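Local structure of beta-glucanase (Bacteroides thetaiotaomicron, 6EUG) at residues L235-A240 with G260-P265; M200-K203 with G209-S212; G121-W126 with G151-I156; N76-T81 with W86-I91; F268-T273 with G331-M336. The protein probably hydrolyses beta-1,3-linked galactosides through the part in this chain, the family 43 glycoside hydrolase portion of a longer protein that also has a family 16 portion. All blocks are in the same frame, centred on the assembly; numbering follows the deposited sequence. Where two conformers were deposited one is given.

Interaction 1 (L235-A240 with G260-P265); sequences LTLQIA and GHNEAP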
# COMPACT_ATOMS: atom_id res chain seq x y z
N LEU A 235 -11.07 1.72 -9.08
CA LEU A 235 -10.85 2.37 -10.38
C LEU A 235 -9.90 3.59 -10.35
O LEU A 235 -9.35 3.95 -11.38
CB LEU A 235 -12.19 2.78 -11.02
CG LEU A 235 -13.15 1.63 -11.37
CD1 LEU A 235 -14.60 2.06 -11.50
CD2 LEU A 235 -12.70 0.93 -12.62
N THR A 236 -9.76 4.24 -9.20
CA THR A 236 -9.13 5.57 -9.14
C THR A 236 -8.25 5.63 -7.90
O THR A 236 -8.68 5.14 -6.82
CB THR A 236 -10.25 6.65 -9.02
OG1 THR A 236 -11.17 6.52 -10.13
CG2 THR A 236 -9.67 8.07 -9.00
N LEU A 237 -7.04 6.21 -8.01
CA LEU A 237 -6.19 6.42 -6.81
C LEU A 237 -6.59 7.71 -6.10
O LEU A 237 -6.92 8.70 -6.76
CB LEU A 237 -4.72 6.54 -7.16
CG LEU A 237 -3.96 5.28 -7.53
CD1 LEU A 237 -2.62 5.70 -8.10
CD2 LEU A 237 -3.79 4.37 -6.31
N GLN A 238 -6.56 7.69 -4.76
CA GLN A 238 -6.71 8.92 -3.96
C GLN A 238 -5.53 9.11 -3.00
O GLN A 238 -4.92 8.12 -2.57
CB GLN A 238 -8.08 8.97 -3.24
CG GLN A 238 -9.27 9.08 -4.19
CD GLN A 238 -10.63 9.06 -3.50
OE1 GLN A 238 -10.70 9.09 -2.26
NE2 GLN A 238 -11.73 9.00 -4.30
N ILE A 239 -5.17 10.39 -2.75
CA ILE A 239 -4.08 10.78 -1.84
C ILE A 239 -4.69 11.74 -0.83
O ILE A 239 -5.16 12.80 -1.24
CB ILE A 239 -2.92 11.48 -2.57
CG1 ILE A 239 -2.41 10.59 -3.71
CG2 ILE A 239 -1.80 11.84 -1.59
CD1 ILE A 239 -1.22 11.14 -4.49
N ALA A 240 -4.66 11.34 0.46
CA ALA A 240 -5.33 12.07 1.56
C ALA A 240 -4.33 12.47 2.67
O ALA A 240 -3.62 11.63 3.22
CB ALA A 240 -6.44 11.23 2.16
N GLY A 260 -8.15 4.27 -14.27
CA GLY A 260 -6.87 3.61 -14.58
C GLY A 260 -6.57 2.27 -13.92
O GLY A 260 -5.62 1.56 -14.34
N HIS A 261 -7.33 1.92 -12.88
CA HIS A 261 -7.19 0.62 -12.19
C HIS A 261 -5.75 0.40 -11.64
O HIS A 261 -5.20 -0.71 -11.71
CB HIS A 261 -7.57 -0.53 -13.16
CG HIS A 261 -8.82 -1.27 -12.81
ND1 HIS A 261 -9.51 -2.02 -13.75
CD2 HIS A 261 -9.47 -1.42 -11.64
CE1 HIS A 261 -10.56 -2.58 -13.16
NE2 HIS A 261 -10.54 -2.25 -11.88
N ASN A 262 -5.14 1.46 -11.11
CA ASN A 262 -3.85 1.34 -10.42
C ASN A 262 -4.04 0.79 -9.00
O ASN A 262 -4.94 1.22 -8.27
CB ASN A 262 -3.17 2.72 -10.35
CG ASN A 262 -2.68 3.19 -11.71
OD1 ASN A 262 -1.60 2.73 -12.23
ND2 ASN A 262 -3.44 4.10 -12.32
N GLU A 263 -3.12 -0.11 -8.63
CA GLU A 263 -3.20 -0.89 -7.39
C GLU A 263 -1.82 -1.01 -6.72
O GLU A 263 -0.84 -0.50 -7.25
CB GLU A 263 -3.77 -2.29 -7.70
CG GLU A 263 -4.98 -2.33 -8.63
CD GLU A 263 -6.20 -1.50 -8.20
OE1 GLU A 263 -6.46 -1.30 -6.99
OE2 GLU A 263 -6.93 -1.03 -9.09
N ALA A 264 -1.76 -1.61 -5.53
CA ALA A 264 -0.46 -1.92 -4.91
C ALA A 264 0.56 -0.76 -4.93
O ALA A 264 1.72 -0.96 -5.32
CB ALA A 264 0.13 -3.16 -5.55
N PRO A 265 0.14 0.43 -4.48
CA PRO A 265 1.06 1.60 -4.59
C PRO A 265 2.31 1.52 -3.70
O PRO A 265 2.22 1.09 -2.51
CB PRO A 265 0.16 2.77 -4.16
CG PRO A 265 -0.80 2.14 -3.23
CD PRO A 265 -1.15 0.84 -3.91
O HOH W 1 -5.97 4.65 -10.95
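L237 packs on N262 where the third blade of the five-bladed beta-propeller of family 43 meets the link to the fourth. L235-A240 enters the third strand of the blade that runs from strand 215-219 to strand 252-256. G260-P265 is the link from that blade to the next. L235 and T236 both face S231, a classic beta bulge at the start of the strand. L237 can be followed outward. Its CB does not point straight at the link. CG lies anti to the carbonyl carbon (chi1 -75°), which swings the branched end across. CG then meets N262 CB at 3.9 Å, and CD1 meets the same N262 CB at 3.8 Å. CD2 turns to the backbone, 3.9 Å from N262 O. The two side chains meet at about a right angle.

At L235 the contact is mixed. Its O accepts a bond from H261 N at 3.2 Å. The bond is nearly straight at hydrogen (167°), but the donor sits well above the carbonyl plane. On the side-chain level, L235 CD2 lies over one face of the H261 imidazole, 4.1 Å from the ring centroid, a CH-pi contact offset toward the rim.

The link passes near the pocket. A264 N bonds the carboxylate of D214, a residue of the glucoimidazole site, and the H261 side chain lies about 9 Å from the ligand. N262 is held by both ends of its amide. OD1 bonds T278 and R290. ND2 donates to a water at 2.9 Å, and N262 N gives the same water a second hydrogen at 3.3 Å.

Interaction 2 (M200-K203 with G209-S212); sequences MFVK and GQMS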
# COMPACT_ATOMS: atom_id res chain seq x y z
N MET A 200 -18.56 10.07 -10.84
CA MET A 200 -19.80 9.41 -10.48
C MET A 200 -19.70 8.61 -9.19
O MET A 200 -20.58 8.67 -8.35
CB MET A 200 -20.26 8.51 -11.64
CG MET A 200 -21.53 7.71 -11.37
SD MET A 200 -22.27 6.89 -12.81
CE MET A 200 -21.03 5.67 -13.20
N PHE A 201 -18.63 7.83 -9.04
CA PHE A 201 -18.47 7.03 -7.79
C PHE A 201 -18.01 7.85 -6.59
O PHE A 201 -18.24 7.44 -5.41
CB PHE A 201 -17.58 5.77 -8.02
CG PHE A 201 -18.25 4.63 -8.79
CD1 PHE A 201 -19.60 4.65 -9.19
CD2 PHE A 201 -17.50 3.51 -9.13
CE1 PHE A 201 -20.15 3.56 -9.90
CE2 PHE A 201 -18.05 2.43 -9.83
CZ PHE A 201 -19.37 2.46 -10.21
N VAL A 202 -17.34 8.98 -6.82
CA VAL A 202 -17.09 9.92 -5.74
C VAL A 202 -18.42 10.41 -5.12
O VAL A 202 -18.61 10.37 -3.88
CB VAL A 202 -16.24 11.13 -6.18
CG1 VAL A 202 -16.04 12.12 -5.04
CG2 VAL A 202 -14.87 10.69 -6.73
N LYS A 203 -19.34 10.86 -5.98
CA LYS A 203 -20.67 11.34 -5.53
C LYS A 203 -21.47 10.20 -4.83
O LYS A 203 -22.08 10.43 -3.79
CB LYS A 203 -21.45 11.95 -6.72
N GLY A 209 -18.20 8.11 2.94
CA GLY A 209 -16.74 8.09 2.73
C GLY A 209 -16.23 7.27 1.54
O GLY A 209 -16.85 6.31 1.08
N GLN A 210 -15.05 7.65 1.08
CA GLN A 210 -14.42 7.04 -0.09
C GLN A 210 -13.85 5.67 0.26
O GLN A 210 -13.35 5.46 1.39
CB GLN A 210 -13.33 7.97 -0.64
CG GLN A 210 -13.86 9.35 -1.05
CD GLN A 210 -14.89 9.27 -2.15
OE1 GLN A 210 -14.62 8.69 -3.21
NE2 GLN A 210 -16.09 9.87 -1.91
N MET A 211 -13.94 4.75 -0.70
CA MET A 211 -13.47 3.38 -0.52
C MET A 211 -11.96 3.34 -0.45
O MET A 211 -11.30 4.14 -1.06
CB MET A 211 -13.95 2.48 -1.67
CG MET A 211 -15.48 2.30 -1.75
SD MET A 211 -16.04 1.45 -3.23
CE MET A 211 -15.40 -0.20 -2.96
N SER A 212 -11.44 2.42 0.37
CA SER A 212 -9.97 2.20 0.50
C SER A 212 -9.68 0.74 0.52
O SER A 212 -10.14 0.05 1.44
CB SER A 212 -9.46 2.87 1.81
OG SER A 212 -8.03 2.80 1.93
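Q210 reaches V202 with the end of its side chain, and nearly the whole contact rests on that pair. Its NE2 donates to V202 O at 3.2 Å. The bond is close to straight (163° at hydrogen). The donor lies in the carbonyl plane, on a lone pair of V202 O, and the acceptor lies in the amide plane of Q210. Both flat groups are therefore turned to suit the bond. The chain of Q210 bends at chi2 (-61°), which brings the amide obliquely across V202. There the packing is tight: V202 CG1 sits 3.9 Å from Q210 NE2, and Q210 OE1 comes within 3.7 Å of V202 CA. Q210 OE1 has a polar partner of its own, Q238 NE2. The amide is thus fixed at both ends.

In the five-bladed propeller of family 43, these residues belong to the connection between the second and third blades. Short helix 200-205 sits in it, and G209-S212 leads on to strand 215-219. Q210 links the helix to the strand of the third blade that carries Q238.

Away from this pair the two segments are loosely joined. F201 CB stays 6.4 Å from Q210 OE1, and the F201 ring packs instead on W192 and I196 of helix 190-197. K203, itself partly exposed, directs its CB away from 209-212, and its side chain is not modelled beyond CB.

Interaction 3 (G121-W126 with G151-I156); sequences GKFVMW and GPYRFI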
# COMPACT_ATOMS: atom_id res chain seq x y z
N GLY A 121 5.87 10.89 19.44
CA GLY A 121 6.75 9.76 19.77
C GLY A 121 6.07 8.40 19.64
O GLY A 121 6.57 7.41 20.20
N LYS A 122 4.94 8.32 18.93
CA LYS A 122 4.23 7.03 18.76
C LYS A 122 4.47 6.38 17.40
O LYS A 122 4.70 7.08 16.39
CB LYS A 122 2.72 7.25 18.90
CG LYS A 122 2.26 7.98 20.14
CD LYS A 122 2.58 7.20 21.40
CE LYS A 122 1.87 7.79 22.61
NZ LYS A 122 2.43 7.24 23.87
N PHE A 123 4.32 5.05 17.34
CA PHE A 123 4.29 4.31 16.07
C PHE A 123 2.84 4.07 15.63
O PHE A 123 2.03 3.58 16.40
CB PHE A 123 5.01 2.98 16.22
CG PHE A 123 6.47 3.14 16.54
CD1 PHE A 123 6.88 3.32 17.87
CD2 PHE A 123 7.42 3.16 15.53
CE1 PHE A 123 8.23 3.50 18.17
CE2 PHE A 123 8.77 3.34 15.83
CZ PHE A 123 9.17 3.49 17.15
N VAL A 124 2.54 4.45 14.38
CA VAL A 124 1.19 4.41 13.86
C VAL A 124 1.13 3.44 12.67
O VAL A 124 1.84 3.63 11.66
CB VAL A 124 0.74 5.82 13.43
CG1 VAL A 124 -0.71 5.78 12.94
CG2 VAL A 124 0.93 6.82 14.59
N MET A 125 0.28 2.41 12.80
CA MET A 125 -0.01 1.41 11.74
C MET A 125 -1.34 1.69 11.05
O MET A 125 -2.37 1.88 11.71
CB MET A 125 -0.06 -0.00 12.34
CG MET A 125 -0.11 -1.13 11.31
SD MET A 125 -0.33 -2.77 12.06
CE MET A 125 1.32 -3.11 12.69
N TRP A 126 -1.32 1.73 9.71
CA TRP A 126 -2.53 1.75 8.91
C TRP A 126 -2.56 0.46 8.09
O TRP A 126 -1.50 -0.07 7.72
CB TRP A 126 -2.60 2.98 7.97
CG TRP A 126 -2.95 4.30 8.69
CD1 TRP A 126 -2.08 5.12 9.33
CD2 TRP A 126 -4.24 4.92 8.79
NE1 TRP A 126 -2.75 6.21 9.83
CE2 TRP A 126 -4.06 6.14 9.48
CE3 TRP A 126 -5.52 4.58 8.33
CZ2 TRP A 126 -5.13 7.00 9.78
CZ3 TRP A 126 -6.58 5.44 8.62
CH2 TRP A 126 -6.37 6.64 9.34
N GLY A 151 5.51 -3.70 18.82
CA GLY A 151 4.17 -3.91 19.39
C GLY A 151 4.20 -4.59 20.76
O GLY A 151 5.27 -4.87 21.31
N PRO A 152 3.03 -4.91 21.33
CA PRO A 152 1.74 -4.90 20.61
C PRO A 152 1.13 -3.52 20.30
O PRO A 152 1.31 -2.56 21.07
CB PRO A 152 0.83 -5.71 21.54
CG PRO A 152 1.40 -5.49 22.92
CD PRO A 152 2.91 -5.47 22.69
N TYR A 153 0.46 -3.46 19.15
CA TYR A 153 -0.35 -2.32 18.74
C TYR A 153 -1.78 -2.44 19.28
O TYR A 153 -2.37 -3.54 19.35
CB TYR A 153 -0.37 -2.20 17.18
CG TYR A 153 0.96 -1.73 16.60
CD1 TYR A 153 2.12 -2.56 16.63
CD2 TYR A 153 1.10 -0.43 16.05
CE1 TYR A 153 3.36 -2.10 16.17
CE2 TYR A 153 2.35 0.02 15.56
CZ TYR A 153 3.47 -0.81 15.59
OH TYR A 153 4.71 -0.33 15.14
N ARG A 154 -2.34 -1.26 19.61
CA ARG A 154 -3.74 -1.11 20.06
C ARG A 154 -4.62 -0.54 18.92
O ARG A 154 -4.40 0.58 18.45
CB ARG A 154 -3.80 -0.19 21.29
CG ARG A 154 -5.21 0.24 21.71
CD ARG A 154 -5.23 1.06 23.02
NE ARG A 154 -4.39 2.29 23.01
CZ ARG A 154 -4.74 3.49 22.52
NH1 ARG A 154 -5.91 3.72 21.93
NH2 ARG A 154 -3.87 4.49 22.61
N PHE A 155 -5.64 -1.32 18.51
CA PHE A 155 -6.63 -0.89 17.49
C PHE A 155 -7.37 0.35 18.00
O PHE A 155 -7.77 0.41 19.19
CB PHE A 155 -7.66 -2.03 17.19
CG PHE A 155 -8.81 -1.60 16.32
CD1 PHE A 155 -8.68 -1.60 14.93
CD2 PHE A 155 -10.03 -1.19 16.86
CE1 PHE A 155 -9.73 -1.20 14.11
CE2 PHE A 155 -11.08 -0.77 16.04
CZ PHE A 155 -10.94 -0.78 14.66
N ILE A 156 -7.53 1.33 17.12
CA ILE A 156 -8.30 2.54 17.42
C ILE A 156 -9.65 2.55 16.71
O ILE A 156 -10.67 2.63 17.36
CB ILE A 156 -7.53 3.84 17.10
CG1 ILE A 156 -6.23 3.89 17.88
CG2 ILE A 156 -8.40 5.05 17.42
CD1 ILE A 156 -5.30 5.02 17.46
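M125 places CG anti to the backbone N (chi1 -170°) and then bends at chi3 (-77°), which folds its methyl back over the ring of Y153. Y153 turns its own CG anti to the carbonyl carbon, sending the ring toward strand 122-130. Both residues belong to the second blade of the five-bladed propeller. Strand 122-130 is its second strand and strand 154-159 its outermost. Strand 140-146 runs between them, so the contact is made by side chains, with no hydrogen bond across it.

M125 CE lies over the centre of the Y153 ring, 4.0 Å from the centroid and almost on the ring normal. This is a CH-pi contact. SD stands farther off above the same ring, at 5.0 Å, a Met-aromatic contact. Closer to the backbone, M125 CB touches Y153 CD2 at 3.9 Å. M125 runs roughly perpendicular to Y153.

Around this core lie L93 of strand 87-94 and V114 of strand 108-117. A backbone bond from Y153 to A92 joins the blade to the first one. The Y153 side chain also touches A92 and L93, so it packs between the two blades.

The far end of Y153 passes beside F123, whose own ring leads off toward H53 and Y116. The hydroxyl is bonded to P149 O, which fixes where the ring ends. F123 O lies 3.7 Å from Y153 CE2, and F123 CB is 3.5 Å from Y153 OH.

Interaction 4 (N76-T81 with W86-I91); sequences NCYSST and WKSEGI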
# COMPACT_ATOMS: atom_id res chain seq x y z
N ASN A 76 2.26 -9.61 11.19
CA ASN A 76 3.52 -10.17 11.73
C ASN A 76 4.63 -9.13 11.67
O ASN A 76 4.55 -8.20 10.85
CB ASN A 76 3.89 -11.41 10.87
CG ASN A 76 4.49 -12.57 11.65
OD1 ASN A 76 4.58 -12.56 12.88
ND2 ASN A 76 4.86 -13.63 10.92
N CYS A 77 5.66 -9.28 12.51
CA CYS A 77 6.85 -8.40 12.53
C CYS A 77 8.17 -9.17 12.67
O CYS A 77 8.28 -10.10 13.51
CB CYS A 77 6.73 -7.43 13.69
SG CYS A 77 8.09 -6.28 14.00
N TYR A 78 9.17 -8.74 11.89
CA TYR A 78 10.58 -9.24 11.96
C TYR A 78 11.53 -8.06 12.14
O TYR A 78 11.24 -6.95 11.64
CB TYR A 78 10.94 -10.03 10.69
CG TYR A 78 10.10 -11.30 10.49
CD1 TYR A 78 8.81 -11.25 9.96
CD2 TYR A 78 10.55 -12.54 10.92
CE1 TYR A 78 8.04 -12.39 9.78
CE2 TYR A 78 9.78 -13.70 10.77
CZ TYR A 78 8.51 -13.63 10.21
OH TYR A 78 7.69 -14.76 10.02
N SER A 79 12.69 -8.30 12.78
CA SER A 79 13.68 -7.21 13.00
C SER A 79 15.08 -7.63 12.52
O SER A 79 15.34 -8.83 12.42
CB SER A 79 13.75 -6.77 14.46
OG SER A 79 14.24 -7.80 15.29
N SER A 80 15.92 -6.65 12.16
CA SER A 80 17.29 -6.90 11.66
C SER A 80 18.19 -5.68 11.84
O SER A 80 17.74 -4.57 11.67
CB SER A 80 17.25 -7.20 10.17
OG SER A 80 18.52 -7.65 9.69
N THR A 81 19.48 -5.90 12.10
CA THR A 81 20.44 -4.79 12.06
C THR A 81 21.07 -4.65 10.66
O THR A 81 21.68 -3.61 10.36
CB THR A 81 21.56 -5.00 13.08
OG1 THR A 81 22.19 -6.26 12.82
CG2 THR A 81 21.01 -5.00 14.50
N TRP A 86 16.97 -12.00 9.88
CA TRP A 86 15.68 -11.50 10.41
C TRP A 86 15.23 -12.34 11.63
O TRP A 86 15.05 -13.56 11.53
CB TRP A 86 14.62 -11.56 9.30
CG TRP A 86 14.87 -10.56 8.21
CD1 TRP A 86 15.46 -10.80 7.02
CD2 TRP A 86 14.59 -9.16 8.25
NE1 TRP A 86 15.56 -9.63 6.29
CE2 TRP A 86 15.02 -8.61 7.02
CE3 TRP A 86 13.98 -8.31 9.19
CZ2 TRP A 86 14.93 -7.23 6.72
CZ3 TRP A 86 13.85 -6.95 8.90
CH2 TRP A 86 14.32 -6.42 7.67
N LYS A 87 15.07 -11.66 12.77
CA LYS A 87 14.54 -12.24 14.01
C LYS A 87 12.99 -12.08 14.09
O LYS A 87 12.47 -10.97 13.93
CB LYS A 87 15.14 -11.49 15.20
CG LYS A 87 14.70 -12.00 16.57
CD LYS A 87 15.14 -11.03 17.67
CE LYS A 87 14.95 -11.66 19.04
NZ LYS A 87 15.39 -10.74 20.12
N SER A 88 12.28 -13.18 14.34
CA SER A 88 10.84 -13.12 14.59
C SER A 88 10.51 -12.35 15.87
O SER A 88 10.95 -12.73 16.98
CB SER A 88 10.23 -14.53 14.61
OG SER A 88 8.85 -14.48 14.99
N GLU A 89 9.71 -11.28 15.74
CA GLU A 89 9.25 -10.51 16.90
C GLU A 89 7.80 -10.83 17.29
O GLU A 89 7.28 -10.26 18.27
CB GLU A 89 9.37 -8.99 16.63
CG GLU A 89 10.78 -8.49 16.36
CD GLU A 89 11.60 -8.23 17.61
OE1 GLU A 89 11.02 -8.29 18.71
OE2 GLU A 89 12.82 -7.98 17.51
N GLY A 90 7.15 -11.73 16.56
CA GLY A 90 5.76 -12.10 16.84
C GLY A 90 4.76 -11.22 16.14
O GLY A 90 5.13 -10.33 15.33
N ILE A 91 3.50 -11.47 16.45
CA ILE A 91 2.36 -10.75 15.87
C ILE A 91 2.23 -9.39 16.54
O ILE A 91 2.01 -9.30 17.74
CB ILE A 91 1.05 -11.56 16.05
CG1 ILE A 91 1.12 -12.87 15.24
CG2 ILE A 91 -0.16 -10.71 15.67
CD1 ILE A 91 1.04 -12.71 13.72
O HOH W 2 7.30 -12.69 13.65
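The beta hairpin of strands 74-80 and 87-94 forms the outer half of the first propeller blade, and N76-T81 pairs with W86-I91 within it. S79 and K87 make a regular antiparallel hydrogen-bonded pair: S79 N to K87 O and K87 N to S79 O, both 2.9 Å. Farther along, E89 N donates to C77 O, also at 2.9 Å. The bond from C77 N to G90 O is more bent.

Side chains add to the ladder. S79 OG donates to E89 OE2 at 2.6 Å, using the anti lone pair of the carboxylate. The bend of E89 at chi2 (-82°) brings that group back alongside S79. On W86, one face of the six-membered ring carries S80 CB, 3.6 Å from the centroid, a CH-pi contact. Y78 CB packs at 3.8 Å on W86 CE3. The indole meets W59 of strand 56-62 edge-to-face, while Y78 OH and N76 ND2 both bond N44.

A water bridges the two strands near G90. It donates to N76 OD1 and to C77 O, each at 2.8 Å, and accepts from S88 OG and G90 N. All four of its bonds are used, and C77 O is gripped twice. The short bond from S79 probably stabilises the negative charge of E89, and the water gives N76 OD1, S88 OG and G90 N a partner between the strands.

Interaction 5 (F268-T273 with G331-M336); sequences FKKEGT and GQFFFM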
# COMPACT_ATOMS: atom_id res chain seq x y z
N PHE A 268 8.26 6.92 -3.22
CA PHE A 268 9.43 7.59 -2.65
C PHE A 268 9.60 8.99 -3.21
O PHE A 268 8.94 9.38 -4.20
CB PHE A 268 10.74 6.76 -2.81
CG PHE A 268 11.29 6.69 -4.22
CD1 PHE A 268 10.73 5.82 -5.15
CD2 PHE A 268 12.43 7.40 -4.58
CE1 PHE A 268 11.25 5.70 -6.43
CE2 PHE A 268 12.96 7.30 -5.89
CZ PHE A 268 12.36 6.44 -6.81
N LYS A 269 10.50 9.76 -2.57
CA LYS A 269 10.83 11.12 -3.00
C LYS A 269 12.34 11.22 -3.11
O LYS A 269 13.05 10.77 -2.20
CB LYS A 269 10.27 12.17 -2.03
CG LYS A 269 10.57 13.62 -2.41
CD LYS A 269 10.02 14.60 -1.38
CE LYS A 269 10.08 16.03 -1.91
NZ LYS A 269 9.53 17.07 -1.00
N LYS A 270 12.82 11.80 -4.23
CA LYS A 270 14.25 12.00 -4.48
C LYS A 270 14.52 13.36 -5.10
O LYS A 270 14.01 13.66 -6.20
CB LYS A 270 14.79 10.87 -5.40
CG LYS A 270 16.30 10.97 -5.74
CD LYS A 270 16.75 9.75 -6.53
CE LYS A 270 18.23 9.76 -6.88
NZ LYS A 270 18.48 10.59 -8.10
N GLU A 271 15.36 14.17 -4.45
CA GLU A 271 15.76 15.49 -4.98
C GLU A 271 14.57 16.34 -5.44
O GLU A 271 14.56 16.89 -6.53
CB GLU A 271 16.79 15.28 -6.10
CG GLU A 271 18.05 14.62 -5.58
CD GLU A 271 19.10 14.35 -6.63
OE1 GLU A 271 18.78 14.05 -7.79
OE2 GLU A 271 20.28 14.44 -6.26
N GLY A 272 13.53 16.38 -4.60
CA GLY A 272 12.32 17.16 -4.89
C GLY A 272 11.16 16.52 -5.62
O GLY A 272 10.05 17.09 -5.61
N THR A 273 11.41 15.37 -6.24
CA THR A 273 10.46 14.73 -7.14
C THR A 273 9.88 13.46 -6.50
O THR A 273 10.62 12.66 -5.89
CB THR A 273 11.12 14.35 -8.48
OG1 THR A 273 11.61 15.54 -9.10
CG2 THR A 273 10.14 13.64 -9.39
N GLY A 331 21.93 7.68 0.02
CA GLY A 331 21.12 8.17 -1.10
C GLY A 331 20.60 7.10 -2.05
O GLY A 331 20.41 7.36 -3.25
N GLN A 332 20.29 5.94 -1.51
CA GLN A 332 19.82 4.80 -2.29
C GLN A 332 18.37 4.44 -1.96
O GLN A 332 17.84 4.86 -0.91
CB GLN A 332 20.74 3.60 -2.07
CG GLN A 332 22.15 3.75 -2.67
CD GLN A 332 23.12 2.63 -2.27
OE1 GLN A 332 22.74 1.69 -1.56
NE2 GLN A 332 24.38 2.74 -2.70
N PHE A 333 17.78 3.62 -2.85
CA PHE A 333 16.38 3.15 -2.74
C PHE A 333 16.28 1.73 -3.24
O PHE A 333 17.02 1.37 -4.21
CB PHE A 333 15.43 4.07 -3.56
CG PHE A 333 15.47 5.50 -3.14
CD1 PHE A 333 16.38 6.40 -3.73
CD2 PHE A 333 14.59 5.99 -2.18
CE1 PHE A 333 16.44 7.72 -3.32
CE2 PHE A 333 14.64 7.33 -1.78
CZ PHE A 333 15.55 8.19 -2.37
N PHE A 334 15.43 0.92 -2.60
CA PHE A 334 15.20 -0.49 -2.99
C PHE A 334 13.73 -0.81 -3.16
O PHE A 334 12.92 -0.40 -2.34
CB PHE A 334 15.88 -1.46 -1.97
CG PHE A 334 17.35 -1.17 -1.83
CD1 PHE A 334 17.78 -0.08 -1.06
CD2 PHE A 334 18.28 -1.86 -2.59
CE1 PHE A 334 19.12 0.29 -1.03
CE2 PHE A 334 19.64 -1.53 -2.53
CZ PHE A 334 20.06 -0.44 -1.76
N PHE A 335 13.43 -1.53 -4.25
CA PHE A 335 12.08 -1.95 -4.64
C PHE A 335 11.77 -3.28 -3.98
O PHE A 335 12.56 -4.23 -4.11
CB PHE A 335 12.02 -2.06 -6.17
CG PHE A 335 10.71 -2.59 -6.72
CD1 PHE A 335 9.55 -1.82 -6.67
CD2 PHE A 335 10.66 -3.84 -7.35
CE1 PHE A 335 8.36 -2.27 -7.21
CE2 PHE A 335 9.48 -4.29 -7.93
CZ PHE A 335 8.32 -3.51 -7.84
N MET A 336 10.65 -3.34 -3.26
CA MET A 336 10.14 -4.56 -2.62
C MET A 336 8.82 -4.96 -3.29
O MET A 336 7.91 -4.13 -3.47
CB MET A 336 9.91 -4.36 -1.11
CG MET A 336 11.16 -4.06 -0.30
SD MET A 336 10.83 -3.60 1.40
CE MET A 336 9.76 -4.94 1.95
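F268-K270 and Q332-M336 are strands that run nearly antiparallel, with 153° between their directions. Their axes come no closer than 9.4 Å, so no backbone bond crosses between them. They belong to different blades of the five-bladed propeller, the fourth and the fifth, and the contact is side-chain packing across the seam. On one side the chain reverses in a type I' turn from K270 to T273, closed by K270 N to T273 O and T273 N to K270 O. On the other, G331 and Q332 both face L327, a G1 beta bulge that starts the strand.

F333 carries the contact. Its CG lies anti to the carbonyl carbon (chi1 -58°), and its ring reaches across to the fourth blade. F268 takes the crowded position between the backbone N and the carbonyl carbon, which turns its ring toward that of F333. The two rings are inclined at 38°, centroids 4.6 Å apart, so the pair is oblique. F268 CD2 stands over one face of the F333 ring toward its rim. Its closest approach is to F333 CD2, at 3.5 Å.

Other atoms close in round the F333 ring. The carbonyl of K269 brings O to 3.6 Å from F333 CZ. F357, on the strand next to F333, touches both phenylalanines and makes a cation-pi contact with K270. K270 NZ forms a salt bridge with E271 OE1 in the turn, its hydrogen bond weak. The aliphatic chain of K270 still touches the ring, with K270 CD 3.8 Å from F333 CE1.

The contacts follow the chain round the propeller: interaction 4 in the first blade, interaction 3 in the second, interaction 2 in the connection to the third, interaction 1 from the third to the fourth, and interaction 5 between the fourth and fifth. Interactions 1 and 2 touch, their centres about 12 Å apart. Q238 NE2 probably bonds Q210 OE1, 3.1 Å away, and L235 CD1 lies 3.9 Å from F201 CE2. Interactions 3 and 4 do not touch; their nearest atoms are about 5 Å apart. Interaction 1 adjoins interaction 5 in sequence and is tied to the glucoimidazole site through D214. Interactions 2 and 4 lie on opposite sides of the chain's centre, about 36 Å between centres.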